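Putative ABC transporter (Thermobispora bispora, PDB 4PE6) probably binds a small sugar-like solute for an ABC transporter, and holds a trihydroxybutanoic acid molecule in this crystal. Local coordinates at residues 33-38 / 306-311. Sequence-based numbering, arbitrary orientation.
Sequences RQTMIA and DEYAAW. With LTH ((2R,3S)-2,3,4-trihydroxybutanoic acid), chain C.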
ATOM      1  N   ARG A  33      -4.166   5.235  -0.015  1.00 15.55           N
ATOM      2  CA  ARG A  33      -5.395   4.686  -0.572  1.00 15.65           C
ATOM      3  C   ARG A  33      -6.079   5.692  -1.490  1.00 16.80           C
ATOM      4  O   ARG A  33      -6.707   5.319  -2.471  1.00 16.14           O
ATOM      5  CB  ARG A  33      -6.346   4.264   0.537  1.00 15.43           C
ATOM      6  CG  ARG A  33      -5.908   3.052   1.342  1.00 15.15           C
ATOM      7  CD  ARG A  33      -5.994   1.728   0.566  1.00 14.75           C
ATOM      8  NE  ARG A  33      -5.549   0.651   1.443  1.00 14.66           N
ATOM      9  CZ  ARG A  33      -6.305  -0.357   1.908  1.00 14.77           C
ATOM     10  NH1 ARG A  33      -7.547  -0.517   1.549  1.00 14.80           N
ATOM     11  NH2 ARG A  33      -5.776  -1.232   2.741  1.00 15.09           N
ATOM     12  N   GLN A  34      -5.949   6.966  -1.149  1.00 18.71           N
ATOM     13  CA  GLN A  34      -6.479   8.020  -2.001  1.00 20.85           C
ATOM     14  C   GLN A  34      -5.741   8.115  -3.337  1.00 20.48           C
ATOM     15  O   GLN A  34      -6.374   8.296  -4.359  1.00 21.01           O
ATOM     16  CB  GLN A  34      -6.519   9.340  -1.255  1.00 23.63           C
ATOM     17  CG  GLN A  34      -7.740   9.360  -0.358  1.00 26.27           C
ATOM     18  CD  GLN A  34      -7.600  10.255   0.827  1.00 30.04           C
ATOM     19  OE1 GLN A  34      -6.957  11.300   0.761  1.00 33.37           O
ATOM     20  NE2 GLN A  34      -8.205   9.851   1.938  1.00 31.90           N
ATOM     21  N   THR A  35      -4.429   7.922  -3.335  1.00 19.67           N
ATOM     22  CA  THR A  35      -3.688   7.886  -4.581  1.00 19.48           C
ATOM     23  C   THR A  35      -4.075   6.623  -5.364  1.00 18.60           C
ATOM     24  O   THR A  35      -4.241   6.657  -6.592  1.00 18.39           O
ATOM     25  CB  THR A  35      -2.174   7.955  -4.344  1.00 19.80           C
ATOM     26  OG1 THR A  35      -1.833   9.243  -3.827  1.00 20.28           O
ATOM     27  CG2 THR A  35      -1.413   7.730  -5.648  1.00 20.24           C
HETATM   28  N   MSE A  36      -4.248   5.511  -4.655  0.50 17.38           N
HETATM   29  CA  MSE A  36      -4.616   4.256  -5.310  0.50 16.69           C
HETATM   30  C   MSE A  36      -5.911   4.399  -6.068  0.50 16.81           C
HETATM   31  O   MSE A  36      -6.022   3.933  -7.198  0.50 16.62           O
HETATM   32  CB  MSE A  36      -4.685   3.164  -4.240  0.50 16.08           C
HETATM   33  CG  MSE A  36      -5.419   1.966  -4.792  0.50 15.58           C
HETATM   34 SE   MSE A  36      -5.817   0.782  -3.281  0.50 15.41          SE
HETATM   35  CE  MSE A  36      -7.605   1.544  -3.012  0.50 15.48           C
ATOM     36  N   ILE A  37      -6.897   5.056  -5.460  1.00 17.18           N
ATOM     37  CA  ILE A  37      -8.182   5.327  -6.125  1.00 17.69           C
ATOM     38  C   ILE A  37      -8.027   6.303  -7.297  1.00 18.44           C
ATOM     39  O   ILE A  37      -8.535   6.055  -8.397  1.00 18.24           O
ATOM     40  CB  ILE A  37      -9.238   5.839  -5.111  1.00 18.12           C
ATOM     41  CG1 ILE A  37      -9.575   4.708  -4.113  1.00 17.77           C
ATOM     42  CG2 ILE A  37     -10.490   6.367  -5.809  1.00 18.85           C
ATOM     43  CD1 ILE A  37     -10.129   3.449  -4.741  1.00 17.44           C
ATOM     44  N   ALA A  38      -7.295   7.377  -7.059  1.00 19.40           N
ATOM     45  CA  ALA A  38      -7.084   8.390  -8.091  1.00 20.88           C
ATOM     46  C   ALA A  38      -6.424   7.788  -9.347  1.00 21.19           C
ATOM     47  O   ALA A  38      -6.886   8.025 -10.456  1.00 22.59           O
ATOM     48  CB  ALA A  38      -6.300   9.554  -7.520  1.00 21.61           C
ATOM     49  N   ASP A 306       0.519  15.755  -1.998  1.00 34.64           N
ATOM     50  CA  ASP A 306      -0.277  14.636  -1.490  1.00 34.69           C
ATOM     51  C   ASP A 306      -0.247  13.379  -2.373  1.00 31.69           C
ATOM     52  O   ASP A 306      -0.939  12.411  -2.079  1.00 31.12           O
ATOM     53  CB  ASP A 306      -1.718  15.081  -1.272  1.00 37.14           C
ATOM     54  CG  ASP A 306      -1.833  16.121  -0.195  1.00 40.58           C
ATOM     55  OD1 ASP A 306      -1.462  15.834   0.959  1.00 43.37           O
ATOM     56  OD2 ASP A 306      -2.293  17.239  -0.485  1.00 45.25           O
ATOM     57  N   GLU A 307       0.523  13.407  -3.456  1.00 29.77           N
ATOM     58  CA  GLU A 307       0.549  12.304  -4.409  1.00 27.61           C
ATOM     59  C   GLU A 307       1.635  11.325  -4.005  1.00 25.38           C
ATOM     60  O   GLU A 307       2.783  11.705  -3.846  1.00 24.67           O
ATOM     61  CB  GLU A 307       0.824  12.793  -5.822  1.00 28.58           C
ATOM     62  CG  GLU A 307       0.856  11.695  -6.878  1.00 28.08           C
ATOM     63  CD  GLU A 307       1.304  12.200  -8.245  1.00 29.54           C
ATOM     64  OE1 GLU A 307       1.671  13.393  -8.343  1.00 30.60           O
ATOM     65  OE2 GLU A 307       1.299  11.407  -9.210  1.00 29.32           O
ATOM     66  N   TYR A 308       1.246  10.065  -3.838  1.00 23.16           N
ATOM     67  CA  TYR A 308       2.175   9.003  -3.498  1.00 21.96           C
ATOM     68  C   TYR A 308       2.814   8.440  -4.773  1.00 21.85           C
ATOM     69  O   TYR A 308       2.173   8.344  -5.828  1.00 22.42           O
ATOM     70  CB  TYR A 308       1.448   7.888  -2.714  1.00 21.18           C
ATOM     71  CG  TYR A 308       1.145   8.263  -1.286  1.00 21.05           C
ATOM     72  CD1 TYR A 308       0.258   9.300  -0.989  1.00 21.69           C
ATOM     73  CD2 TYR A 308       1.773   7.614  -0.225  1.00 20.87           C
ATOM     74  CE1 TYR A 308      -0.023   9.645   0.317  1.00 22.04           C
ATOM     75  CE2 TYR A 308       1.498   7.954   1.088  1.00 21.16           C
ATOM     76  CZ  TYR A 308       0.597   8.971   1.354  1.00 21.68           C
ATOM     77  OH  TYR A 308       0.305   9.324   2.637  1.00 22.09           O
ATOM     78  N   ALA A 309       4.076   8.057  -4.668  1.00 21.92           N
ATOM     79  CA  ALA A 309       4.794   7.441  -5.770  1.00 22.19           C
ATOM     80  C   ALA A 309       4.079   6.154  -6.165  1.00 21.78           C
ATOM     81  O   ALA A 309       3.658   5.358  -5.291  1.00 21.21           O
ATOM     82  CB  ALA A 309       6.239   7.153  -5.381  1.00 22.55           C
ATOM     83  N   ALA A 310       3.946   5.966  -7.470  1.00 22.02           N
ATOM     84  CA  ALA A 310       3.163   4.886  -8.066  1.00 21.95           C
ATOM     85  C   ALA A 310       3.772   4.493  -9.403  1.00 22.88           C
ATOM     86  O   ALA A 310       4.260   5.355 -10.114  1.00 23.56           O
ATOM     87  CB  ALA A 310       1.723   5.345  -8.249  1.00 21.84           C
ATOM     88  N   TRP A 311       3.784   3.201  -9.749  1.00 22.60           N
ATOM     89  CA  TRP A 311       4.350   2.812 -11.033  1.00 23.79           C
ATOM     90  C   TRP A 311       3.310   3.058 -12.143  1.00 24.41           C
ATOM     91  O   TRP A 311       2.118   2.776 -11.959  1.00 23.82           O
ATOM     92  CB  TRP A 311       4.820   1.356 -11.024  1.00 23.70           C
ATOM     93  CG  TRP A 311       5.893   1.040 -10.035  1.00 23.70           C
ATOM     94  CD1 TRP A 311       5.845   0.083  -9.059  1.00 23.38           C
ATOM     95  CD2 TRP A 311       7.178   1.651  -9.928  1.00 24.69           C
ATOM     96  NE1 TRP A 311       7.035   0.049  -8.359  1.00 23.87           N
ATOM     97  CE2 TRP A 311       7.862   1.012  -8.864  1.00 24.72           C
ATOM     98  CE3 TRP A 311       7.828   2.679 -10.630  1.00 25.94           C
ATOM     99  CZ2 TRP A 311       9.148   1.380  -8.474  1.00 25.65           C
ATOM    100  CZ3 TRP A 311       9.109   3.028 -10.247  1.00 27.04           C
ATOM    101  CH2 TRP A 311       9.757   2.378  -9.178  1.00 26.80           C
TER
HETATM  102  O1  LTH C 401      -0.837   1.855   2.938  1.00 23.17           O
HETATM  103  C1  LTH C 401      -1.883   1.170   2.642  1.00 19.98           C
HETATM  104  O   LTH C 401      -3.068   1.513   2.843  1.00 18.42           O
HETATM  105  C2  LTH C 401      -1.689  -0.165   1.881  1.00 17.06           C
HETATM  106  O2  LTH C 401      -2.958  -0.834   1.673  1.00 16.65           O
HETATM  107  C3  LTH C 401      -0.790  -1.120   2.636  1.00 17.81           C
HETATM  108  O3  LTH C 401      -1.344  -1.394   3.921  1.00 17.79           O
HETATM  109  C4  LTH C 401      -0.700  -2.444   1.851  1.00 17.90           C
HETATM  110  O4  LTH C 401      -0.031  -2.126   0.603  1.00 16.32           O
HETATM  111  O   HOH W   1      -3.115  11.092  -1.268  1.00 28.46           O
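Thr35 turns its hydroxyl to the backbone of Tyr308. Tyr308 N donates a nearly straight hydrogen bond to Thr35 OG1, 3.2 Å long with an angle of 170° at the hydrogen. OG1 lies anti to the carbonyl carbon of Thr35 (chi1 -68°), which leaves CG2 directed at Tyr308 O, 3.6 Å away. The two side chains slant across each other. Tyr308 CD1 comes within 3.5 Å of Thr35 OG1, and the ring meets it obliquely. A water donates to Asp306 O at 2.7 Å and is only weakly bonded to Thr35 OG1. Beside this contact, Glu307 forms a salt bridge with Lys39, on the helix that carries Thr35.

The CB of Arg33 leaves the helix away from the loop, and its guanidinium reaches the ligand. The bend at chi2 (-71°) brings NE to the ligand, whose carboxylate carbon lies in plane at the guanidinium edge. NE donates to ligand O and to ligand O2, each at 3.0 Å; NH2 adds a weak bond to O2. With an alanine in its place, the carboxylate oxygen and the O2 hydroxyl would probably both lose these guanidinium donors. The helix 31-49 thus joins the 306-311 loop on one side and the ligand pocket on another, in a periplasmic binding protein fold.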